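Membrane-bound lytic murein transglycosylase (Agrobacterium tumefaciens, PDB 2PNW) probably cleaves the glycosidic bond between N-acetylmuramic acid and N-acetylglucosamine in peptidoglycan, as a membrane-bound lytic transglycosylase of the MltA family. Local coordinates at residues M32-S37 against A277-V282; V58-L63 against R76-T81. One frame throughout, in Å; residues are numbered along the deposited sequence.

Contact 1: residues M32-S37 against A277-V282; sequences MATILS and AKVPLV. With SO4 (sulfate ion), chain B.
Val279 pushes its isopropyl group against the flank of helix 28-39 at Thr34 and Ile35. The van der Waals part of the contact centres on this one side chain, which lies against a hydroxyl and the helix backbone. Its CB lies 3.5 Å from Thr34 OG1, and its CG1 branch slips beside the backbone, 3.5 Å from Thr34 O and 3.9 Å from Ile35 N. The other methyl, CG2, makes the one aliphatic touch, reaching Ile35 CG1 at 4.2 Å, a looser meeting of two buried side chains.

The polar part runs through water. With chi1 at 63°, Thr34 OG1 sits between its own backbone N and carbonyl carbon, from where it also hydrogen-bonds to Ala31 O one turn back. A water donates to Thr34 OG1 at 2.9 Å and to Pro280 O at 2.8 Å, joining the helix to the loop just beside the valine.

Next to Val279, Lys278 runs past His38 of the same helix to a sulfate that probably came from the crystallisation liquor. The ion is also held by Lys43 and Arg46, so three basic side chains gather round it.

Leu323 of strand 316-324 packs on both Val279 and Ile35: the N-terminal helix and the loop between strands 259-263 and 286-288 thus come together on a strand of the 3D domain, probably a double-psi beta-barrel-like fold.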
loop_
_atom_site.group_PDB
_atom_site.type_symbol
_atom_site.label_atom_id
_atom_site.label_comp_id
_atom_site.label_asym_id
_atom_site.label_seq_id
_atom_site.Cartn_x
_atom_site.Cartn_y
_atom_site.Cartn_z
ATOM N N MET A 32 -7.092 11.889 10.049
ATOM C CA MET A 32 -6.126 12.372 11.067
ATOM C C MET A 32 -6.587 11.978 12.486
ATOM O O MET A 32 -5.770 11.607 13.344
ATOM C CB MET A 32 -5.941 13.902 10.963
ATOM C CG MET A 32 -5.019 14.378 9.784
ATOM S SD MET A 32 -4.507 16.163 9.885
ATOM C CE MET A 32 -6.146 16.858 9.575
ATOM N N ALA A 33 -7.897 12.057 12.746
ATOM C CA ALA A 33 -8.428 11.564 14.038
ATOM C C ALA A 33 -8.157 10.059 14.275
ATOM O O ALA A 33 -7.870 9.628 15.410
ATOM C CB ALA A 33 -9.943 11.889 14.161
ATOM N N THR A 34 -8.228 9.242 13.219
ATOM C CA THR A 34 -7.955 7.818 13.400
ATOM C C THR A 34 -6.463 7.601 13.705
ATOM O O THR A 34 -6.121 6.714 14.495
ATOM C CB THR A 34 -8.372 6.910 12.178
ATOM O OG1 THR A 34 -7.608 7.257 11.020
ATOM C CG2 THR A 34 -9.839 7.084 11.849
ATOM N N ILE A 35 -5.599 8.384 13.058
ATOM C CA ILE A 35 -4.141 8.292 13.309
ATOM C C ILE A 35 -3.851 8.693 14.757
ATOM O O ILE A 35 -3.085 8.015 15.452
ATOM C CB ILE A 35 -3.347 9.194 12.364
ATOM C CG1 ILE A 35 -3.576 8.751 10.902
ATOM C CG2 ILE A 35 -1.824 9.056 12.644
ATOM C CD1 ILE A 35 -3.173 9.885 9.921
ATOM N N LEU A 36 -4.489 9.777 15.207
ATOM C CA LEU A 36 -4.239 10.246 16.587
ATOM C C LEU A 36 -4.694 9.206 17.617
ATOM O O LEU A 36 -3.965 8.902 18.568
ATOM C CB LEU A 36 -4.891 11.608 16.848
ATOM C CG LEU A 36 -4.608 12.284 18.217
ATOM C CD1 LEU A 36 -3.099 12.404 18.553
ATOM C CD2 LEU A 36 -5.250 13.659 18.263
ATOM N N SER A 37 -5.892 8.663 17.424
ATOM C CA SER A 37 -6.397 7.582 18.271
ATOM C C SER A 37 -5.438 6.400 18.286
ATOM O O SER A 37 -5.152 5.825 19.347
ATOM C CB SER A 37 -7.805 7.155 17.788
ATOM O OG SER A 37 -8.345 6.142 18.622
ATOM N N ALA A 277 -0.168 1.881 8.135
ATOM C CA ALA A 277 -0.305 2.900 9.189
ATOM C C ALA A 277 -1.378 2.523 10.232
ATOM O O ALA A 277 -1.678 3.299 11.145
ATOM C CB ALA A 277 -0.586 4.279 8.578
ATOM N N LYS A 278 -1.928 1.313 10.099
ATOM C CA LYS A 278 -2.840 0.710 11.070
ATOM C C LYS A 278 -4.204 1.392 11.195
ATOM O O LYS A 278 -4.921 1.166 12.172
ATOM C CB LYS A 278 -2.167 0.573 12.465
ATOM C CG LYS A 278 -0.782 -0.048 12.427
ATOM C CD LYS A 278 -0.844 -1.444 11.790
ATOM C CE LYS A 278 0.274 -2.362 12.283
ATOM N NZ LYS A 278 1.564 -1.662 12.373
ATOM N N VAL A 279 -4.551 2.208 10.199
ATOM C CA VAL A 279 -5.853 2.895 10.121
ATOM C C VAL A 279 -6.498 2.630 8.744
ATOM O O VAL A 279 -5.791 2.246 7.791
ATOM C CB VAL A 279 -5.724 4.414 10.370
ATOM C CG1 VAL A 279 -5.142 4.717 11.785
ATOM C CG2 VAL A 279 -4.895 5.096 9.296
ATOM N N PRO A 280 -7.843 2.787 8.641
ATOM C CA PRO A 280 -8.506 2.538 7.343
ATOM C C PRO A 280 -8.029 3.505 6.278
ATOM O O PRO A 280 -7.851 4.706 6.542
ATOM C CB PRO A 280 -9.985 2.792 7.635
ATOM C CG PRO A 280 -10.107 2.692 9.166
ATOM C CD PRO A 280 -8.803 3.145 9.711
ATOM N N LEU A 281 -7.823 2.994 5.072
ATOM C CA LEU A 281 -7.498 3.862 3.942
ATOM C C LEU A 281 -8.720 4.642 3.486
ATOM O O LEU A 281 -9.852 4.240 3.738
ATOM C CB LEU A 281 -6.954 3.019 2.776
ATOM C CG LEU A 281 -5.684 2.222 3.109
ATOM C CD1 LEU A 281 -5.091 1.649 1.817
ATOM C CD2 LEU A 281 -4.645 3.036 3.855
ATOM N N VAL A 282 -8.499 5.746 2.798
ATOM C CA VAL A 282 -9.615 6.588 2.334
ATOM C C VAL A 282 -9.453 6.697 0.823
ATOM O O VAL A 282 -8.413 7.184 0.349
ATOM C CB VAL A 282 -9.511 8.013 2.916
ATOM C CG1 VAL A 282 -10.652 8.905 2.368
ATOM C CG2 VAL A 282 -9.524 7.978 4.470
HETATM S S SO4 B . 4.450 -2.852 12.630
HETATM O O1 SO4 B . 3.768 -4.062 12.152
HETATM O O2 SO4 B . 3.562 -2.098 13.516
HETATM O O3 SO4 B . 5.658 -3.235 13.369
HETATM O O4 SO4 B . 4.816 -1.999 11.490
HETATM O O HOH W 1 -8.547 6.670 8.352
#

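Contact 2: residues V58-L63 against R76-T81; sequences VSLLEL and RQFFET
Phe78 drives its ring from helix 72-82 toward the backbone of helix 54-66, and meets it with an edge. The apolar contacts all involve this ring. Leu60 CD1 touches the far end of the ring, 3.7 Å from Phe78 CZ and almost as near to CE2, with the two side chains slanting across one another. On the next turn of the same helix, Leu63 CB lies 3.9 Å from Phe78 CE1. The phenylalanine reaches this far because its CG stands anti to the backbone N (chi1 171°); the matching torsion of Leu60 (chi1 -178°) carries CD1 to the CZ-CE2 edge.

The ring edge also meets backbone atoms. Leu60 O lies in the plane of the ring, 3.6 Å from Phe78 CZ, and Leu63 C approaches Phe78 CE1 at 3.6 Å, so the aromatic rim faces the peptide groups at both positions.

The two helices are consecutive in the chain and joined by a short connection, but they are steeply inclined to one another rather than aligned side by side as in a helical hairpin. Phe78 spans the interface; CA of Leu63 and CA of Phe78 are 8.7 Å from each other.

Two more aromatic rings touch Phe78. Its edge atom CD2 sits over the centre of one face of the Phe79 ring, 3.7 Å above the plane, and Phe29 of helix 28-39 packs edge-to-face with it.

Within helix 72-82, Gln77 NE2 donates to Thr81 OG1 at 3.0 Å in a nearly straight bond (165°), with the hydroxyl oxygen close to the amide plane, and Arg76 forms a salt bridge with Glu73. Glu62 of the other helix reaches Arg40, which follows helix 28-39, in a second salt bridge.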
loop_
_atom_site.group_PDB
_atom_site.type_symbol
_atom_site.label_atom_id
_atom_site.label_comp_id
_atom_site.label_asym_id
_atom_site.label_seq_id
_atom_site.Cartn_x
_atom_site.Cartn_y
_atom_site.Cartn_z
ATOM N N VAL A 58 2.124 14.145 15.880
ATOM C CA VAL A 58 1.074 14.274 16.905
ATOM C C VAL A 58 0.768 15.744 17.204
ATOM O O VAL A 58 -0.377 16.111 17.404
ATOM C CB VAL A 58 1.430 13.473 18.186
ATOM C CG1 VAL A 58 0.588 13.929 19.398
ATOM C CG2 VAL A 58 1.208 11.980 17.926
ATOM N N SER A 59 1.775 16.609 17.163
ATOM C CA SER A 59 1.505 18.013 17.431
ATOM C C SER A 59 0.521 18.590 16.410
ATOM O O SER A 59 -0.396 19.315 16.807
ATOM C CB SER A 59 2.793 18.854 17.551
ATOM O OG SER A 59 3.428 18.972 16.292
ATOM N N LEU A 60 0.666 18.223 15.128
ATOM C CA LEU A 60 -0.297 18.624 14.078
ATOM C C LEU A 60 -1.673 17.986 14.276
ATOM O O LEU A 60 -2.706 18.660 14.159
ATOM C CB LEU A 60 0.243 18.293 12.680
ATOM C CG LEU A 60 -0.598 18.668 11.439
ATOM C CD1 LEU A 60 -0.781 20.191 11.325
ATOM C CD2 LEU A 60 0.076 18.147 10.212
ATOM N N LEU A 61 -1.685 16.690 14.599
ATOM C CA LEU A 61 -2.929 15.961 14.783
ATOM C C LEU A 61 -3.751 16.543 15.925
ATOM O O LEU A 61 -4.977 16.612 15.840
ATOM C CB LEU A 61 -2.652 14.472 15.054
ATOM C CG LEU A 61 -1.870 13.739 13.954
ATOM C CD1 LEU A 61 -1.677 12.287 14.407
ATOM C CD2 LEU A 61 -2.598 13.811 12.622
ATOM N N GLU A 62 -3.065 16.966 16.988
ATOM C CA GLU A 62 -3.745 17.556 18.139
ATOM C C GLU A 62 -4.337 18.924 17.836
ATOM O O GLU A 62 -5.416 19.262 18.339
ATOM C CB GLU A 62 -2.834 17.545 19.370
ATOM C CG GLU A 62 -2.650 16.107 19.888
ATOM C CD GLU A 62 -1.960 16.030 21.246
ATOM O OE1 GLU A 62 -0.963 16.738 21.444
ATOM O OE2 GLU A 62 -2.423 15.255 22.108
ATOM N N LEU A 63 -3.660 19.700 16.995
ATOM C CA LEU A 63 -4.240 20.952 16.507
ATOM C C LEU A 63 -5.516 20.709 15.707
ATOM O O LEU A 63 -6.501 21.453 15.849
ATOM C CB LEU A 63 -3.234 21.707 15.646
ATOM C CG LEU A 63 -2.117 22.386 16.445
ATOM C CD1 LEU A 63 -1.045 22.851 15.483
ATOM C CD2 LEU A 63 -2.652 23.535 17.294
ATOM N N ARG A 76 -8.450 23.884 4.118
ATOM C CA ARG A 76 -7.164 24.338 3.570
ATOM C C ARG A 76 -6.458 25.272 4.552
ATOM O O ARG A 76 -5.236 25.186 4.716
ATOM C CB ARG A 76 -7.338 25.042 2.212
ATOM C CG ARG A 76 -7.804 24.132 1.085
ATOM C CD ARG A 76 -7.753 24.837 -0.262
ATOM N NE ARG A 76 -8.633 26.006 -0.265
ATOM C CZ ARG A 76 -9.901 26.001 -0.674
ATOM N NH1 ARG A 76 -10.467 24.881 -1.126
ATOM N NH2 ARG A 76 -10.607 27.127 -0.634
ATOM N N GLN A 77 -7.220 26.163 5.198
ATOM C CA GLN A 77 -6.642 27.150 6.115
ATOM C C GLN A 77 -5.981 26.479 7.300
ATOM O O GLN A 77 -4.944 26.936 7.781
ATOM C CB GLN A 77 -7.697 28.159 6.608
ATOM C CG GLN A 77 -7.106 29.269 7.503
ATOM C CD GLN A 77 -6.134 30.178 6.753
ATOM O OE1 GLN A 77 -6.495 30.795 5.754
ATOM N NE2 GLN A 77 -4.902 30.268 7.241
ATOM N N PHE A 78 -6.577 25.392 7.780
ATOM C CA PHE A 78 -5.934 24.625 8.826
ATOM C C PHE A 78 -4.477 24.302 8.470
ATOM O O PHE A 78 -3.559 24.518 9.284
ATOM C CB PHE A 78 -6.676 23.309 9.086
ATOM C CG PHE A 78 -5.920 22.394 10.006
ATOM C CD1 PHE A 78 -5.902 22.642 11.377
ATOM C CD2 PHE A 78 -5.193 21.302 9.498
ATOM C CE1 PHE A 78 -5.153 21.821 12.255
ATOM C CE2 PHE A 78 -4.447 20.490 10.345
ATOM C CZ PHE A 78 -4.429 20.746 11.736
ATOM N N PHE A 79 -4.267 23.766 7.271
ATOM C CA PHE A 79 -2.916 23.367 6.842
ATOM C C PHE A 79 -1.994 24.563 6.628
ATOM O O PHE A 79 -0.812 24.511 6.995
ATOM C CB PHE A 79 -2.964 22.455 5.598
ATOM C CG PHE A 79 -3.563 21.105 5.886
ATOM C CD1 PHE A 79 -2.826 20.129 6.572
ATOM C CD2 PHE A 79 -4.881 20.830 5.541
ATOM C CE1 PHE A 79 -3.392 18.882 6.884
ATOM C CE2 PHE A 79 -5.455 19.587 5.862
ATOM C CZ PHE A 79 -4.708 18.623 6.536
ATOM N N GLU A 80 -2.528 25.623 6.027
ATOM C CA GLU A 80 -1.762 26.871 5.826
ATOM C C GLU A 80 -1.257 27.480 7.119
ATOM O O GLU A 80 -0.148 27.980 7.153
ATOM C CB GLU A 80 -2.582 27.901 5.041
ATOM C CG GLU A 80 -3.025 27.364 3.694
ATOM C CD GLU A 80 -3.528 28.432 2.752
ATOM O OE1 GLU A 80 -3.000 29.572 2.816
ATOM O OE2 GLU A 80 -4.442 28.118 1.943
ATOM N N THR A 81 -2.056 27.403 8.179
ATOM C CA THR A 81 -1.702 27.919 9.492
ATOM C C THR A 81 -0.705 27.019 10.232
ATOM O O THR A 81 0.204 27.519 10.909
ATOM C CB THR A 81 -2.977 28.114 10.359
ATOM O OG1 THR A 81 -3.813 29.095 9.754
ATOM C CG2 THR A 81 -2.649 28.564 11.796
#

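Overall arrangement
Both contacts lie on the same side of the chain's centre, their own centres about 16 Å apart, and contact 2 is nested within the chain loop that contact 1 closes. Contact 1, centred about 14 Å from the centre of the chain, is only partly buried and holds a water; contact 2, centred about 25 Å out, is nevertheless buried. Contact 1 ties residues far apart in sequence through a valine set against a threonine and the helix backbone, and a bridging water; contact 2 joins neighbouring helices around an aromatic ring. Helix 28-39 connects them: Ile35 and Met32 pack on Leu61, and Met32 also reaches Phe79, so the three N-terminal helices share one apolar cluster.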